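Long-range contacts in nitrogen regulatory PII-like protein (Bacillus subtilis subsp. subtilis, PDB 4RX6), which binds ATP and is required for full induction of the nrgAB operon when ammonium is limiting: residues Ser36-Asn41 against Lys69-Val74; Val16-Asn21 against Thr92-Asp97; Gly8-Val13 against Glu116-Leu121. All blocks are in the same frame, centred on the assembly; numbering follows the deposited sequence.

Interaction 1: residues Ser36-Asn41 against Lys69-Val74; sequences SLTFSN and KIEIVV. With ATP (adenosine-5'-triphosphate), chain E.
T38 and E71 pair across the antiparallel hairpin of strands 36-51 and 58-74, part of the ferredoxin-like sheet of a PII subunit. T38 N donates to E71 O at 3.1 Å, and E71 N bonds back to T38 O. S40 and K69 repeat this exchange. F39 and I70 lie between them as a non-hydrogen-bonded pair, with CA atoms 4.3 Å apart.

This backbone ladder and the apolar face behind it are the closely packed part. L37 CB rests 4.0 Å from I72 CG1, and L37 CD2 passes obliquely by I70 CG2. Helix 22-31 covers L37 and I70, and helix 79-90 covers I72. The side toward exposed N41 is looser. With CG between the backbone N and the carbonyl carbon (chi1 67°), the partly exposed F39 ring swings away from I70 toward F22 and H43 of the second subunit. F39 CB alone of the side chain packs on I70 CG1.

T38, S40, K69 and E71 form a buried polar face bridged by a water. The water meets S40 OG and donates to K69 O and E71 OE1. E71 OE2 forms a salt bridge with K69 NZ of the second subunit.

Beyond T38 the adenine of ATP bonds to the V73 backbone. V73 N donates to N1 at 3.0 Å, and N6 donates to V73 O. T38 OG1 accepts from O2' of the ribose and donates to N3 at 3.0 Å.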
loop_
_atom_site.group_PDB
_atom_site.type_symbol
_atom_site.label_atom_id
_atom_site.label_comp_id
_atom_site.label_asym_id
_atom_site.label_seq_id
_atom_site.Cartn_x
_atom_site.Cartn_y
_atom_site.Cartn_z
ATOM N N SER B 36 -3.556 17.742 2.031
ATOM C CA SER B 36 -4.355 16.582 2.364
ATOM C C SER B 36 -3.507 15.343 2.484
ATOM O O SER B 36 -2.448 15.226 1.863
ATOM C CB SER B 36 -5.416 16.356 1.312
ATOM O OG SER B 36 -6.507 15.680 1.892
ATOM N N LEU B 37 -3.974 14.420 3.310
ATOM C CA LEU B 37 -3.312 13.144 3.448
ATOM C C LEU B 37 -4.302 12.053 3.838
ATOM O O LEU B 37 -5.455 12.334 4.191
ATOM C CB LEU B 37 -2.173 13.246 4.462
ATOM C CG LEU B 37 -2.513 13.548 5.918
ATOM C CD1 LEU B 37 -3.169 12.353 6.568
ATOM C CD2 LEU B 37 -1.231 13.907 6.647
ATOM N N THR B 38 -3.846 10.813 3.740
ATOM C CA THR B 38 -4.663 9.653 4.044
ATOM C C THR B 38 -3.985 8.882 5.142
ATOM O O THR B 38 -2.763 8.778 5.158
ATOM C CB THR B 38 -4.787 8.717 2.843
ATOM O OG1 THR B 38 -5.505 9.362 1.790
ATOM C CG2 THR B 38 -5.525 7.472 3.240
ATOM N N PHE B 39 -4.757 8.321 6.062
ATOM C CA PHE B 39 -4.166 7.458 7.077
ATOM C C PHE B 39 -5.074 6.293 7.392
ATOM O O PHE B 39 -6.283 6.358 7.174
ATOM C CB PHE B 39 -3.814 8.240 8.347
ATOM C CG PHE B 39 -4.991 8.761 9.087
ATOM C CD1 PHE B 39 -5.551 8.028 10.127
ATOM C CD2 PHE B 39 -5.542 9.981 8.763
ATOM C CE1 PHE B 39 -6.648 8.510 10.835
ATOM C CE2 PHE B 39 -6.639 10.463 9.462
ATOM C CZ PHE B 39 -7.191 9.719 10.506
ATOM N N SER B 40 -4.482 5.225 7.903
ATOM C CA SER B 40 -5.234 4.020 8.227
ATOM C C SER B 40 -4.621 3.359 9.438
ATOM O O SER B 40 -3.435 3.520 9.721
ATOM C CB SER B 40 -5.239 3.048 7.057
ATOM O OG SER B 40 -3.954 2.955 6.487
ATOM N N ASN B 41 -5.438 2.639 10.185
ATOM C CA ASN B 41 -4.917 1.880 11.300
ATOM C C ASN B 41 -4.684 0.448 10.857
ATOM O O ASN B 41 -5.527 -0.160 10.198
ATOM C CB ASN B 41 -5.875 1.959 12.469
ATOM C CG ASN B 41 -5.999 3.365 13.014
ATOM O OD1 ASN B 41 -5.227 3.760 13.883
ATOM N ND2 ASN B 41 -6.958 4.131 12.502
ATOM N N LYS B 69 -0.639 4.135 9.522
ATOM C CA LYS B 69 -0.011 4.294 8.213
ATOM C C LYS B 69 -0.518 5.520 7.462
ATOM O O LYS B 69 -1.727 5.660 7.191
ATOM C CB LYS B 69 -0.237 3.077 7.351
ATOM C CG LYS B 69 0.253 3.278 5.948
ATOM C CD LYS B 69 -0.530 2.417 5.039
ATOM C CE LYS B 69 0.366 1.523 4.240
ATOM N NZ LYS B 69 -0.425 0.817 3.179
ATOM N N ILE B 70 0.422 6.391 7.109
ATOM C CA ILE B 70 0.103 7.663 6.503
ATOM C C ILE B 70 0.572 7.739 5.050
ATOM O O ILE B 70 1.747 7.536 4.776
ATOM C CB ILE B 70 0.791 8.758 7.271
ATOM C CG1 ILE B 70 0.359 8.714 8.738
ATOM C CG2 ILE B 70 0.469 10.096 6.642
ATOM C CD1 ILE B 70 1.283 9.508 9.661
ATOM N N GLU B 71 -0.333 8.044 4.123
ATOM C CA GLU B 71 0.040 8.196 2.720
ATOM C C GLU B 71 -0.136 9.625 2.218
ATOM O O GLU B 71 -1.232 10.173 2.233
ATOM C CB GLU B 71 -0.778 7.265 1.848
ATOM C CG GLU B 71 -0.560 5.808 2.147
ATOM C CD GLU B 71 -1.611 4.940 1.491
ATOM O OE1 GLU B 71 -2.664 4.708 2.126
ATOM O OE2 GLU B 71 -1.391 4.506 0.334
ATOM N N ILE B 72 0.954 10.204 1.731
ATOM C CA ILE B 72 0.965 11.581 1.278
ATOM C C ILE B 72 1.530 11.667 -0.127
ATOM O O ILE B 72 2.716 11.486 -0.309
ATOM C CB ILE B 72 1.881 12.418 2.161
ATOM C CG1 ILE B 72 1.569 12.172 3.635
ATOM C CG2 ILE B 72 1.761 13.883 1.776
ATOM C CD1 ILE B 72 2.691 12.509 4.555
ATOM N N VAL B 73 0.685 11.923 -1.116
ATOM C CA VAL B 73 1.158 12.136 -2.477
ATOM C C VAL B 73 1.466 13.619 -2.661
ATOM O O VAL B 73 0.713 14.479 -2.185
ATOM C CB VAL B 73 0.117 11.718 -3.523
ATOM C CG1 VAL B 73 0.709 11.853 -4.906
ATOM C CG2 VAL B 73 -0.331 10.298 -3.295
ATOM N N VAL B 74 2.554 13.925 -3.364
ATOM C CA VAL B 74 3.025 15.303 -3.471
ATOM C C VAL B 74 3.553 15.530 -4.868
ATOM O O VAL B 74 3.871 14.588 -5.577
ATOM C CB VAL B 74 4.157 15.627 -2.433
ATOM C CG1 VAL B 74 3.660 15.438 -0.996
ATOM C CG2 VAL B 74 5.401 14.782 -2.684
HETATM P PG ATP E . -9.809 19.627 -2.892
HETATM O O1G ATP E . -9.366 20.915 -2.222
HETATM O O2G ATP E . -8.726 19.012 -3.759
HETATM O O3G ATP E . -11.181 19.649 -3.529
HETATM P PB ATP E . -8.814 17.980 -0.835
HETATM O O1B ATP E . -7.530 18.482 -1.493
HETATM O O2B ATP E . -9.073 18.195 0.647
HETATM O O3B ATP E . -10.040 18.555 -1.707
HETATM P PA ATP E . -10.404 15.672 -1.444
HETATM O O1A ATP E . -10.422 15.250 -2.899
HETATM O O2A ATP E . -11.617 16.350 -0.825
HETATM O O3A ATP E . -8.997 16.395 -1.065
HETATM O "O5'" ATP E . -10.105 14.349 -0.595
HETATM C "C5'" ATP E . -10.545 13.062 -0.982
HETATM C "C4'" ATP E . -9.602 12.138 -0.246
HETATM O "O4'" ATP E . -8.512 11.814 -1.106
HETATM C "C3'" ATP E . -8.921 12.853 0.899
HETATM O "O3'" ATP E . -9.698 12.872 2.092
HETATM C "C2'" ATP E . -7.682 12.010 1.073
HETATM O "O2'" ATP E . -8.011 10.818 1.792
HETATM C "C1'" ATP E . -7.325 11.609 -0.337
HETATM N N9 ATP E . -6.257 12.517 -0.799
HETATM C C8 ATP E . -6.420 13.682 -1.458
HETATM N N7 ATP E . -5.214 14.258 -1.710
HETATM C C5 ATP E . -4.260 13.455 -1.205
HETATM C C6 ATP E . -2.788 13.452 -1.128
HETATM N N6 ATP E . -2.059 14.452 -1.649
HETATM N N1 ATP E . -2.185 12.417 -0.504
HETATM C C2 ATP E . -2.884 11.401 0.032
HETATM N N3 ATP E . -4.224 11.339 -0.001
HETATM C C4 ATP E . -4.954 12.313 -0.598
HETATM O O HOH W 1 -2.994 4.923 4.612
#

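Interaction 2: residues Val16-Asn21 against Thr92-Asp97; sequences VTRPAN and TGSPGD. With ATP (adenosine-5'-triphosphate), chain F.
R18 has the most surface buried in this contact, and it reaches across to G96 and D97. These two belong to the loop between helix 79-90 and strand 99-110, the B-loop of PII proteins. R18 follows directly on strand 10-17.

The backbone bond comes first: R18 N donates to G96 O at 3.1 Å. R18 CG lies between its backbone N and carbonyl carbon (chi1 80°), and the chain bends at chi3 (63°). The side chain thus curls back over the same carbonyl. G96 O sits 3.4 Å above the centre of the guanidinium plane, so one oxygen meets both the R18 backbone and the face of its side chain.

The guanidinium edge meets other acceptors. R18 NH1 forms a salt bridge with D97 OD1 at 2.8 Å, nearly in the guanidinium plane. The carboxylate is turned 80° from that plane. R18 NH2 donates to S94 O at 3.2 Å, coming from above that carbonyl plane, and more weakly to P95 O.

D97 is also tied within its own loop. T92 OG1 donates to OD1, and the T92 and G93 amides donate to OD2 on its syn side. T17 OG1 adds a bond to D97 O at 3.0 Å.

G96 N donates to O2A of the ATP alpha-phosphate at 2.7 Å. With R18 and three donors of its own loop sharing its two oxygens, the D97 carboxylate is probably ionised, and these bonds are consistent with a loop fixed in the shape that presents the G96 amide to the phosphate.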
loop_
_atom_site.group_PDB
_atom_site.type_symbol
_atom_site.label_atom_id
_atom_site.label_comp_id
_atom_site.label_asym_id
_atom_site.label_seq_id
_atom_site.Cartn_x
_atom_site.Cartn_y
_atom_site.Cartn_z
ATOM N N VAL B 16 5.033 4.494 8.149
ATOM C CA VAL B 16 4.408 3.541 9.031
ATOM C C VAL B 16 5.106 3.760 10.347
ATOM O O VAL B 16 6.331 3.774 10.399
ATOM C CB VAL B 16 4.569 2.082 8.547
ATOM C CG1 VAL B 16 3.812 1.137 9.478
ATOM C CG2 VAL B 16 4.091 1.920 7.080
ATOM N N THR B 17 4.336 3.956 11.405
ATOM C CA THR B 17 4.896 4.421 12.662
ATOM C C THR B 17 3.924 4.088 13.775
ATOM O O THR B 17 2.802 3.692 13.510
ATOM C CB THR B 17 5.162 5.965 12.617
ATOM O OG1 THR B 17 5.684 6.413 13.874
ATOM C CG2 THR B 17 3.881 6.737 12.297
ATOM N N ARG B 18 4.361 4.231 15.019
ATOM C CA ARG B 18 3.450 4.117 16.156
ATOM C C ARG B 18 2.430 5.258 16.152
ATOM O O ARG B 18 2.677 6.321 15.582
ATOM C CB ARG B 18 4.223 4.146 17.472
ATOM C CG ARG B 18 4.612 5.549 17.920
ATOM C CD ARG B 18 5.083 5.557 19.356
ATOM N NE ARG B 18 6.290 4.758 19.532
ATOM C CZ ARG B 18 7.501 5.170 19.183
ATOM N NH1 ARG B 18 7.659 6.367 18.628
ATOM N NH2 ARG B 18 8.548 4.384 19.387
ATOM N N PRO B 19 1.285 5.045 16.808
ATOM C CA PRO B 19 0.216 6.049 16.825
ATOM C C PRO B 19 0.443 7.180 17.841
ATOM O O PRO B 19 -0.138 7.134 18.930
ATOM C CB PRO B 19 -1.030 5.233 17.224
ATOM C CG PRO B 19 -0.588 3.815 17.316
ATOM C CD PRO B 19 0.884 3.818 17.505
ATOM N N ALA B 20 1.253 8.181 17.502
ATOM C CA ALA B 20 1.493 9.280 18.446
ATOM C C ALA B 20 2.199 10.488 17.828
ATOM O O ALA B 20 3.137 10.335 17.032
ATOM C CB ALA B 20 2.275 8.779 19.658
ATOM N N ASN B 21 1.757 11.680 18.234
ATOM C CA ASN B 21 2.229 12.934 17.647
ATOM C C ASN B 21 1.754 13.059 16.219
ATOM O O ASN B 21 2.333 13.830 15.441
ATOM C CB ASN B 21 3.759 13.030 17.624
ATOM C CG ASN B 21 4.374 12.926 18.988
ATOM O OD1 ASN B 21 5.268 12.111 19.207
ATOM N ND2 ASN B 21 3.903 13.748 19.919
ATOM N N THR B 92 11.991 9.546 18.320
ATOM C CA THR B 92 12.088 9.490 19.794
ATOM C C THR B 92 13.324 8.724 20.271
ATOM O O THR B 92 13.789 8.943 21.386
ATOM C CB THR B 92 10.811 8.873 20.513
ATOM O OG1 THR B 92 10.826 7.439 20.435
ATOM C CG2 THR B 92 9.503 9.392 19.923
ATOM N N GLY B 93 13.851 7.822 19.447
ATOM C CA GLY B 93 15.007 7.034 19.838
ATOM C C GLY B 93 14.664 5.595 20.199
ATOM O O GLY B 93 15.560 4.755 20.345
ATOM N N SER B 94 13.369 5.296 20.326
ATOM C CA SER B 94 12.926 3.950 20.716
ATOM C C SER B 94 12.250 3.237 19.530
ATOM O O SER B 94 11.671 3.885 18.657
ATOM C CB SER B 94 11.998 4.006 21.943
ATOM O OG SER B 94 11.053 5.055 21.839
ATOM N N PRO B 95 12.348 1.897 19.473
ATOM C CA PRO B 95 11.783 1.259 18.277
ATOM C C PRO B 95 10.261 1.323 18.248
ATOM O O PRO B 95 9.592 1.273 19.282
ATOM C CB PRO B 95 12.311 -0.182 18.355
ATOM C CG PRO B 95 13.552 -0.078 19.216
ATOM C CD PRO B 95 13.186 0.964 20.248
ATOM N N GLY B 96 9.733 1.439 17.041
ATOM C CA GLY B 96 8.348 1.785 16.835
ATOM C C GLY B 96 8.289 3.210 16.316
ATOM O O GLY B 96 7.216 3.777 16.115
ATOM N N ASP B 97 9.460 3.800 16.110
ATOM C CA ASP B 97 9.549 5.130 15.529
ATOM C C ASP B 97 9.098 5.080 14.073
ATOM O O ASP B 97 8.637 6.090 13.512
ATOM C CB ASP B 97 10.985 5.636 15.612
ATOM C CG ASP B 97 11.231 6.506 16.827
ATOM O OD1 ASP B 97 10.284 6.701 17.610
ATOM O OD2 ASP B 97 12.376 6.984 17.008
HETATM P PG ATP F . 13.660 -3.017 12.352
HETATM O O1G ATP F . 14.515 -4.157 12.850
HETATM O O2G ATP F . 12.431 -3.460 11.579
HETATM O O3G ATP F . 14.484 -1.979 11.629
HETATM P PB ATP F . 11.699 -1.878 14.204
HETATM O O1B ATP F . 10.879 -3.131 14.392
HETATM O O2B ATP F . 11.844 -0.896 15.343
HETATM O O3B ATP F . 13.200 -2.266 13.722
HETATM P PA ATP F . 10.130 0.278 13.087
HETATM O O1A ATP F . 10.613 1.192 11.983
HETATM O O2A ATP F . 9.866 0.796 14.472
HETATM O O3A ATP F . 11.032 -1.064 12.988
HETATM O "O5'" ATP F . 8.708 -0.318 12.667
HETATM C "C5'" ATP F . 7.510 0.396 12.923
HETATM C "C4'" ATP F . 6.437 -0.207 12.026
HETATM O "O4'" ATP F . 6.739 0.057 10.663
HETATM C "C3'" ATP F . 6.419 -1.717 12.075
HETATM O "O3'" ATP F . 5.668 -2.182 13.197
HETATM C "C2'" ATP F . 5.822 -2.092 10.724
HETATM O "O2'" ATP F . 4.382 -2.045 10.703
HETATM C "C1'" ATP F . 6.298 -0.992 9.802
HETATM N N9 ATP F . 7.485 -1.474 9.090
HETATM C C8 ATP F . 8.725 -1.324 9.583
HETATM N N7 ATP F . 9.649 -1.852 8.749
HETATM C C5 ATP F . 8.996 -2.376 7.700
HETATM C C6 ATP F . 9.413 -3.084 6.474
HETATM N N6 ATP F . 10.735 -3.335 6.242
HETATM N N1 ATP F . 8.423 -3.450 5.623
HETATM C C2 ATP F . 7.118 -3.204 5.866
HETATM N N3 ATP F . 6.678 -2.569 6.969
HETATM C C4 ATP F . 7.556 -2.126 7.915
#

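Interaction 3: residues Gly8-Val13 against Glu116-Leu121; sequences GQMFKV and EGPEAL
M10 reaches from the N-terminal end of strand 10-17 to G117, P118 and L121 of the C-terminal tail, and its terminal methyl does most of the touching. The chain runs extended through chi2 (-170°) and then bends at chi3 (47°). That bend turns CE onto the tail. CE lies 3.4 Å from P118 CA and 3.6 Å from G117 C, so it packs on backbone as much as on side chain. The sulfur passes 3.9 Å from P118 CD. The M10 side chain and the proline ring cross at about a right angle.

L121 closes on the same methyl. Its CG stands anti to the carbonyl carbon (chi1 -56°) and beside the backbone N, and the chain beyond is extended. This brings CD1 to 3.8 Å from M10 CE. P118 and L121 thus both meet the M10 methyl. At the N-terminal end, G8 O lies 3.6 Å from P118 CG, a plain van der Waals touch.

The tail keeps its own turn: A120 N donates to G117 O at 2.9 Å. N107 bonds to G117 N, and N110 bonds to A120 O, which ties the turn to strand 99-110. T108 packs on M10 and L121, and S75 on P118 and L121.

This is a C-terminal tail folded back on the sheet of the PII core, next to a nucleotide cleft that its last residue, L121, approaches.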
loop_
_atom_site.group_PDB
_atom_site.type_symbol
_atom_site.label_atom_id
_atom_site.label_comp_id
_atom_site.label_asym_id
_atom_site.label_seq_id
_atom_site.Cartn_x
_atom_site.Cartn_y
_atom_site.Cartn_z
ATOM N N GLY B 8 7.212 17.410 -13.889
ATOM C CA GLY B 8 5.879 17.107 -13.403
ATOM C C GLY B 8 5.855 15.791 -12.646
ATOM O O GLY B 8 4.899 15.027 -12.740
ATOM N N GLN B 9 6.908 15.514 -11.895
ATOM C CA GLN B 9 6.974 14.252 -11.188
ATOM C C GLN B 9 6.087 14.309 -9.952
ATOM O O GLN B 9 5.989 15.344 -9.276
ATOM C CB GLN B 9 8.411 13.920 -10.789
ATOM C CG GLN B 9 9.358 13.697 -11.961
ATOM C CD GLN B 9 10.707 13.159 -11.508
ATOM O OE1 GLN B 9 11.492 13.869 -10.872
ATOM N NE2 GLN B 9 10.973 11.891 -11.815
ATOM N N MET B 10 5.454 13.180 -9.660
ATOM C CA MET B 10 4.618 13.044 -8.484
ATOM C C MET B 10 5.143 11.877 -7.657
ATOM O O MET B 10 5.636 10.897 -8.207
ATOM C CB MET B 10 3.187 12.814 -8.932
ATOM C CG MET B 10 3.033 13.040 -10.430
ATOM S SD MET B 10 1.337 13.059 -10.978
ATOM C CE MET B 10 0.682 14.157 -9.735
ATOM N N PHE B 11 5.081 11.999 -6.336
ATOM C CA PHE B 11 5.608 10.956 -5.459
ATOM C C PHE B 11 4.674 10.672 -4.315
ATOM O O PHE B 11 3.908 11.544 -3.878
ATOM C CB PHE B 11 6.967 11.337 -4.887
ATOM C CG PHE B 11 8.055 11.364 -5.904
ATOM C CD1 PHE B 11 8.873 10.256 -6.092
ATOM C CD2 PHE B 11 8.263 12.498 -6.683
ATOM C CE1 PHE B 11 9.884 10.283 -7.037
ATOM C CE2 PHE B 11 9.269 12.528 -7.629
ATOM C CZ PHE B 11 10.079 11.419 -7.807
ATOM N N LYS B 12 4.732 9.432 -3.845
ATOM C CA LYS B 12 4.009 9.059 -2.659
ATOM C C LYS B 12 4.988 8.849 -1.540
ATOM O O LYS B 12 5.999 8.164 -1.694
ATOM C CB LYS B 12 3.219 7.782 -2.881
ATOM C CG LYS B 12 2.876 7.053 -1.588
ATOM C CD LYS B 12 1.405 6.992 -1.392
ATOM C CE LYS B 12 0.892 5.670 -1.866
ATOM N NZ LYS B 12 -0.333 5.820 -2.631
ATOM N N VAL B 13 4.674 9.437 -0.403
ATOM C CA VAL B 13 5.456 9.237 0.784
ATOM C C VAL B 13 4.572 8.472 1.735
ATOM O O VAL B 13 3.440 8.881 1.997
ATOM C CB VAL B 13 5.852 10.559 1.390
ATOM C CG1 VAL B 13 6.669 10.327 2.636
ATOM C CG2 VAL B 13 6.621 11.385 0.362
ATOM N N GLU B 116 -5.835 16.087 -14.489
ATOM C CA GLU B 116 -4.877 15.001 -14.358
ATOM C C GLU B 116 -3.467 15.532 -14.138
ATOM O O GLU B 116 -3.227 16.730 -14.223
ATOM C CB GLU B 116 -4.931 14.086 -15.590
ATOM C CG GLU B 116 -6.283 13.386 -15.765
ATOM C CD GLU B 116 -6.197 11.979 -16.404
ATOM O OE1 GLU B 116 -5.089 11.548 -16.829
ATOM O OE2 GLU B 116 -7.266 11.308 -16.470
ATOM N N GLY B 117 -2.535 14.644 -13.828
ATOM C CA GLY B 117 -1.154 15.052 -13.660
ATOM C C GLY B 117 -0.971 15.906 -12.420
ATOM O O GLY B 117 -1.883 16.022 -11.604
ATOM N N PRO B 118 0.218 16.504 -12.268
ATOM C CA PRO B 118 0.590 17.291 -11.085
ATOM C C PRO B 118 -0.400 18.391 -10.678
ATOM O O PRO B 118 -0.267 18.936 -9.578
ATOM C CB PRO B 118 1.958 17.881 -11.465
ATOM C CG PRO B 118 2.217 17.459 -12.883
ATOM C CD PRO B 118 1.355 16.304 -13.175
ATOM N N GLU B 119 -1.387 18.695 -11.513
ATOM C CA GLU B 119 -2.348 19.736 -11.165
ATOM C C GLU B 119 -3.526 19.226 -10.335
ATOM O O GLU B 119 -4.218 20.015 -9.684
ATOM C CB GLU B 119 -2.843 20.453 -12.419
ATOM C CG GLU B 119 -2.546 21.938 -12.366
ATOM C CD GLU B 119 -1.170 22.238 -11.752
ATOM O OE1 GLU B 119 -0.139 21.862 -12.366
ATOM O OE2 GLU B 119 -1.127 22.832 -10.642
ATOM N N ALA B 120 -3.735 17.910 -10.334
ATOM C CA ALA B 120 -4.869 17.314 -9.632
ATOM C C ALA B 120 -4.642 17.269 -8.122
ATOM O O ALA B 120 -5.570 17.005 -7.353
ATOM C CB ALA B 120 -5.166 15.918 -10.176
ATOM N N LEU B 121 -3.417 17.535 -7.686
ATOM C CA LEU B 121 -3.160 17.633 -6.254
ATOM C C LEU B 121 -3.547 19.029 -5.726
ATOM O O LEU B 121 -3.638 20.014 -6.476
ATOM C CB LEU B 121 -1.697 17.290 -5.949
ATOM C CG LEU B 121 -1.258 15.912 -6.467
ATOM C CD1 LEU B 121 0.235 15.696 -6.309
ATOM C CD2 LEU B 121 -2.001 14.796 -5.771
ATOM O OXT LEU B 121 -3.807 19.211 -4.531
#

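In the fold
Interactions 1 and 3 adjoin through strands 58-74 and 10-17, with centres about 14 Å apart. V74 N lies 2.8 Å from F11 O, a probable hydrogen bond, and V74 C 3.6 Å from L121 CD1. The L121 side chain comes within about 4 Å of the ATP whose adenine is held in interaction 1. The centres of interactions 1 and 2 are about 16 Å apart, yet V16 CG2 packs on K69 CG. Interaction 2 is centred about 28 Å from interaction 3, across the chain's centre, and serves a different ATP. T38 and V73 of the third subunit bind that ATP, so each ATP lies between two subunits and each subunit lends one half to two sites.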